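Local coordinates for DltD domain-containing protein (Beauveria bassiana, PDB 7D78) that is a thioesterase of the alpha/beta hydrolase fold that probably acts as a polyketide cyclase, closing medium-ring lactones, at residues I39-F44 against D92-P97; Y85-I90 against L104-D109. All coordinates share one frame; numbering follows the deposited sequence.

Both contacts lie near one edge of the mixed central sheet, on its second and third strands, the antiparallel neighbours 39-45 and 81-86, with centres about 8 Å apart. Along the chain their segments alternate: 39-44, 85-90, 92-97, then 104-109. Segments 85-90 and 92-97 are separated by one residue, so the chain leaving strand 81-86 meets helix 103-118 in interaction 2 and strand 39-45 in interaction 1. The two touch directly at Asp86, whose backbone O lies 2.5 Å from Ser93 OG and whose OD2 lies 2.8 Å from Asp92 N, both probable hydrogen bonds. Together they join the end of strand 81-86, the loop after it and helix 103-118 to strand 39-45 in this hydrolase fold.

Interaction 1: residues I39-F44 against D92-P97; sequences IIRGRF and DSDGSP
Asp94 meets the strand with both carboxylate oxygens. Asp94 OD2 accepts from Ile39 N at 2.8 Å, from 46° out of the carboxylate plane, while Asp94 OD1 forms a salt bridge with Arg41 NH1 at 3.0 Å. The Asp94 CG stands anti to its own carbonyl carbon, which lays the carboxylate alongside Ile39 while Asp94 N donates to Ile39 O at 2.9 Å. Arg41 reaches over from the strand with its chain extended from CG to NE, and the last torsion turns the guanidinium so that OD1 lies in its plane at the edge; the two flat groups are 65° apart. Arg41 NH1 also donates to Asp92 O at 2.9 Å, and a water joins Arg41 NH2 to Asp94 OD1. Ile39 CG2 lies over the rim of one guanidinium face of Arg41, 3.7 Å above its plane. In the alpha/beta hydrolase sheet, strand 39-45 runs antiparallel to both its neighbours, 28-33 and 81-86, and this contact ties it to the loop that follows 81-86. There Ser93 OG accepts from Arg41 N at 2.9 Å in an almost straight bond (176°), and the same hydroxyl is hydrogen-bonded to Asp86 O. Beyond the segments Arg41 NE pairs with Glu31 of strand 28-33, giving the guanidinium a second acidic partner, and the Asp92 carboxylate is held by Asn229 and Lys64.

Interaction 2: residues Y85-I90 against L104-D109; sequences YDPRSI and LQQAED
Arg88 grips Asp109 side-on: Arg88 NE donates to Asp109 OD2 and Arg88 NH2 to Asp109 OD1, both at 2.9 Å and both nearly straight. The guanidinium and carboxylate are nearly coplanar, 23° apart, and OD2 uses its syn lone pair. With CG anti to the backbone N (chi1 179°) the arginine chain runs out to the helix, and its bend at chi3 (-66°) brings NE and NH2 to face the two oxygens. Gln105 supplies the next layer. Its CG sits over one guanidinium face, 3.3 Å from Arg88 NE, while its NE2 donates to Asp109 OD1 from above the carboxylate plane, so OD1 takes two donors. Water 3 joins Asp109 OD2 to the backbone N of Arg88. Replacing Arg88 by an alanine would take away the whole guanidinium and is likely to leave the buried Asp109 carboxylate without its matching charge. Next to Gln105 on the helix, Gln106, extended beyond CG, lays its amide against Pro87, with Gln106 NE2 3.6 Å from Pro87 CB, and water 4 connects NE2 to Arg88 O. Pro87 to Ile90 form a type II turn, closed by Ile90 N donating to Pro87 O. Arg88 NH1 also pairs with Asp36. Helix 103-118 packs on Tyr85 of strand 81-86 through Leu110 and Ile113, Gln106 touches Val139 of helix 135-146, and Glu108 reaches Arg179 and Lys241 of the second subunit.

Interaction 1: residues I39-F44 against D92-P97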
# COMPACT_ATOMS: atom_id res chain seq x y z
N ILE A 39 -11.57 -13.73 9.81
CA ILE A 39 -11.90 -15.00 9.17
C ILE A 39 -12.32 -14.74 7.73
O ILE A 39 -13.29 -14.02 7.49
CB ILE A 39 -13.01 -15.75 9.93
CG1 ILE A 39 -12.67 -15.89 11.41
CG2 ILE A 39 -13.28 -17.10 9.27
CD1 ILE A 39 -11.83 -17.06 11.72
N ILE A 40 -11.61 -15.36 6.78
CA ILE A 40 -12.02 -15.38 5.37
C ILE A 40 -12.84 -16.65 5.15
O ILE A 40 -12.44 -17.73 5.59
CB ILE A 40 -10.79 -15.37 4.45
CG1 ILE A 40 -9.95 -14.10 4.65
CG2 ILE A 40 -11.19 -15.60 2.99
CD1 ILE A 40 -10.67 -12.83 4.28
N ARG A 41 -13.98 -16.52 4.47
CA ARG A 41 -14.87 -17.65 4.23
C ARG A 41 -15.02 -17.93 2.74
O ARG A 41 -15.09 -17.01 1.92
CB ARG A 41 -16.27 -17.40 4.86
CG ARG A 41 -16.16 -17.14 6.37
CD ARG A 41 -17.50 -17.15 7.11
NE ARG A 41 -17.24 -17.08 8.55
CZ ARG A 41 -16.97 -15.95 9.19
NH1 ARG A 41 -16.96 -14.80 8.52
NH2 ARG A 41 -16.71 -15.97 10.49
N GLY A 42 -15.08 -19.22 2.39
CA GLY A 42 -15.23 -19.59 0.99
C GLY A 42 -15.72 -21.01 0.81
O GLY A 42 -15.95 -21.75 1.77
N ARG A 43 -15.89 -21.38 -0.47
CA ARG A 43 -16.29 -22.73 -0.87
C ARG A 43 -15.05 -23.51 -1.28
O ARG A 43 -14.27 -23.04 -2.11
CB ARG A 43 -17.25 -22.71 -2.06
CG ARG A 43 -18.52 -21.90 -1.88
CD ARG A 43 -19.31 -22.00 -3.17
NE ARG A 43 -20.68 -21.53 -3.02
CZ ARG A 43 -21.63 -21.71 -3.93
NH1 ARG A 43 -21.35 -22.36 -5.05
NH2 ARG A 43 -22.85 -21.24 -3.71
N PHE A 44 -14.88 -24.69 -0.70
CA PHE A 44 -13.77 -25.58 -1.05
C PHE A 44 -14.33 -26.79 -1.78
O PHE A 44 -15.13 -27.54 -1.21
CB PHE A 44 -13.00 -26.01 0.20
CG PHE A 44 -11.78 -26.83 -0.10
CD1 PHE A 44 -10.69 -26.26 -0.73
CD2 PHE A 44 -11.74 -28.18 0.24
CE1 PHE A 44 -9.56 -27.01 -1.01
CE2 PHE A 44 -10.62 -28.94 -0.03
CZ PHE A 44 -9.52 -28.36 -0.66
N ASP A 92 -19.45 -13.09 2.82
CA ASP A 92 -19.51 -13.87 4.04
C ASP A 92 -18.32 -13.64 4.97
O ASP A 92 -18.35 -14.12 6.11
CB ASP A 92 -19.60 -15.38 3.71
CG ASP A 92 -20.96 -15.80 3.14
OD1 ASP A 92 -21.97 -15.08 3.32
OD2 ASP A 92 -21.03 -16.88 2.51
N SER A 93 -17.29 -12.93 4.52
CA SER A 93 -16.04 -12.87 5.27
C SER A 93 -16.04 -11.73 6.29
O SER A 93 -16.71 -10.71 6.12
CB SER A 93 -14.85 -12.71 4.33
OG SER A 93 -14.73 -13.84 3.51
N ASP A 94 -15.25 -11.92 7.35
CA ASP A 94 -14.97 -10.84 8.28
C ASP A 94 -14.32 -9.65 7.57
O ASP A 94 -13.81 -9.77 6.46
CB ASP A 94 -14.01 -11.31 9.38
CG ASP A 94 -14.63 -12.30 10.33
OD1 ASP A 94 -15.84 -12.56 10.24
OD2 ASP A 94 -13.87 -12.81 11.19
N GLY A 95 -14.32 -8.51 8.25
CA GLY A 95 -13.57 -7.37 7.79
C GLY A 95 -14.37 -6.09 7.92
O GLY A 95 -15.51 -6.03 7.44
N SER A 96 -13.80 -5.08 8.57
CA SER A 96 -14.47 -3.81 8.82
C SER A 96 -13.48 -2.67 8.60
O SER A 96 -12.32 -2.78 9.00
CB SER A 96 -15.03 -3.73 10.25
OG SER A 96 -15.79 -4.90 10.54
N PRO A 97 -13.91 -1.56 7.98
CA PRO A 97 -15.28 -1.34 7.48
C PRO A 97 -15.67 -2.23 6.30
O PRO A 97 -14.81 -2.75 5.59
CB PRO A 97 -15.28 0.15 7.05
CG PRO A 97 -13.88 0.57 7.02
CD PRO A 97 -13.08 -0.34 7.92
O HOH W 1 -17.04 -13.70 12.42

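Interaction 2: residues Y85-I90 against L104-D109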
# COMPACT_ATOMS: atom_id res chain seq x y z
N TYR A 85 -13.37 -17.78 -2.55
CA TYR A 85 -13.59 -17.13 -1.26
C TYR A 85 -14.04 -15.69 -1.45
O TYR A 85 -13.81 -15.07 -2.50
CB TYR A 85 -12.31 -17.18 -0.38
CG TYR A 85 -11.20 -16.27 -0.91
CD1 TYR A 85 -10.34 -16.71 -1.91
CD2 TYR A 85 -11.05 -14.97 -0.43
CE1 TYR A 85 -9.35 -15.88 -2.43
CE2 TYR A 85 -10.07 -14.13 -0.94
CZ TYR A 85 -9.22 -14.59 -1.93
OH TYR A 85 -8.25 -13.75 -2.41
N ASP A 86 -14.74 -15.19 -0.43
CA ASP A 86 -15.07 -13.77 -0.35
C ASP A 86 -13.90 -13.02 0.28
O ASP A 86 -13.53 -13.33 1.42
CB ASP A 86 -16.33 -13.55 0.49
CG ASP A 86 -17.60 -14.01 -0.22
OD1 ASP A 86 -17.64 -13.99 -1.46
OD2 ASP A 86 -18.58 -14.37 0.48
N PRO A 87 -13.30 -12.06 -0.41
CA PRO A 87 -12.18 -11.33 0.20
C PRO A 87 -12.62 -10.55 1.44
O PRO A 87 -13.81 -10.38 1.73
CB PRO A 87 -11.70 -10.39 -0.92
CG PRO A 87 -12.23 -11.03 -2.20
CD PRO A 87 -13.56 -11.61 -1.79
N ARG A 88 -11.62 -10.05 2.16
CA ARG A 88 -11.83 -9.28 3.38
C ARG A 88 -12.88 -8.19 3.19
O ARG A 88 -12.85 -7.43 2.22
CB ARG A 88 -10.50 -8.66 3.80
CG ARG A 88 -10.61 -7.79 5.06
CD ARG A 88 -9.28 -7.13 5.36
NE ARG A 88 -8.27 -8.11 5.72
CZ ARG A 88 -7.79 -8.27 6.95
NH1 ARG A 88 -8.26 -7.53 7.93
NH2 ARG A 88 -6.86 -9.18 7.19
N SER A 89 -13.83 -8.13 4.14
CA SER A 89 -14.91 -7.14 4.27
C SER A 89 -16.00 -7.29 3.22
O SER A 89 -16.86 -6.40 3.10
CB SER A 89 -14.38 -5.69 4.24
OG SER A 89 -14.23 -5.24 2.91
N ILE A 90 -16.02 -8.41 2.48
CA ILE A 90 -16.96 -8.66 1.40
C ILE A 90 -17.74 -9.94 1.70
O ILE A 90 -17.17 -10.92 2.20
CB ILE A 90 -16.22 -8.79 0.05
CG1 ILE A 90 -15.54 -7.46 -0.30
CG2 ILE A 90 -17.15 -9.28 -1.06
CD1 ILE A 90 -14.57 -7.55 -1.47
N LEU A 104 -3.85 -4.36 -1.52
CA LEU A 104 -2.64 -4.85 -0.86
C LEU A 104 -2.98 -5.70 0.36
O LEU A 104 -2.25 -6.66 0.67
CB LEU A 104 -1.73 -3.68 -0.48
CG LEU A 104 -1.17 -2.87 -1.66
CD1 LEU A 104 -0.31 -1.72 -1.17
CD2 LEU A 104 -0.37 -3.76 -2.61
N GLN A 105 -4.07 -5.39 1.08
CA GLN A 105 -4.48 -6.28 2.16
C GLN A 105 -5.00 -7.60 1.62
O GLN A 105 -4.75 -8.66 2.21
CB GLN A 105 -5.56 -5.62 3.03
CG GLN A 105 -5.84 -6.45 4.29
CD GLN A 105 -4.55 -6.72 5.08
OE1 GLN A 105 -3.90 -5.78 5.55
NE2 GLN A 105 -4.18 -8.00 5.23
N GLN A 106 -5.74 -7.56 0.51
CA GLN A 106 -6.18 -8.80 -0.13
C GLN A 106 -4.98 -9.64 -0.55
O GLN A 106 -5.01 -10.88 -0.43
CB GLN A 106 -7.07 -8.49 -1.34
CG GLN A 106 -8.46 -8.03 -0.96
CD GLN A 106 -9.38 -7.91 -2.17
OE1 GLN A 106 -9.10 -8.47 -3.23
NE2 GLN A 106 -10.47 -7.18 -2.02
N ALA A 107 -3.92 -9.00 -1.05
CA ALA A 107 -2.71 -9.73 -1.43
C ALA A 107 -2.08 -10.42 -0.22
O ALA A 107 -1.68 -11.59 -0.30
CB ALA A 107 -1.70 -8.78 -2.09
N GLU A 108 -1.96 -9.72 0.91
CA GLU A 108 -1.39 -10.35 2.09
C GLU A 108 -2.32 -11.43 2.65
O GLU A 108 -1.85 -12.49 3.11
CB GLU A 108 -1.09 -9.30 3.17
CG GLU A 108 0.07 -8.37 2.84
CD GLU A 108 0.38 -7.39 3.97
OE1 GLU A 108 0.35 -7.81 5.14
OE2 GLU A 108 0.64 -6.20 3.69
N ASP A 109 -3.63 -11.18 2.63
CA ASP A 109 -4.58 -12.20 3.07
C ASP A 109 -4.38 -13.51 2.30
O ASP A 109 -4.54 -14.60 2.87
CB ASP A 109 -6.02 -11.72 2.88
CG ASP A 109 -6.44 -10.66 3.90
OD1 ASP A 109 -5.70 -10.44 4.88
OD2 ASP A 109 -7.52 -10.04 3.70
O HOH W 2 -7.41 -12.01 -0.36
O HOH W 3 -8.95 -10.60 1.50
O HOH W 4 -11.02 -6.15 0.60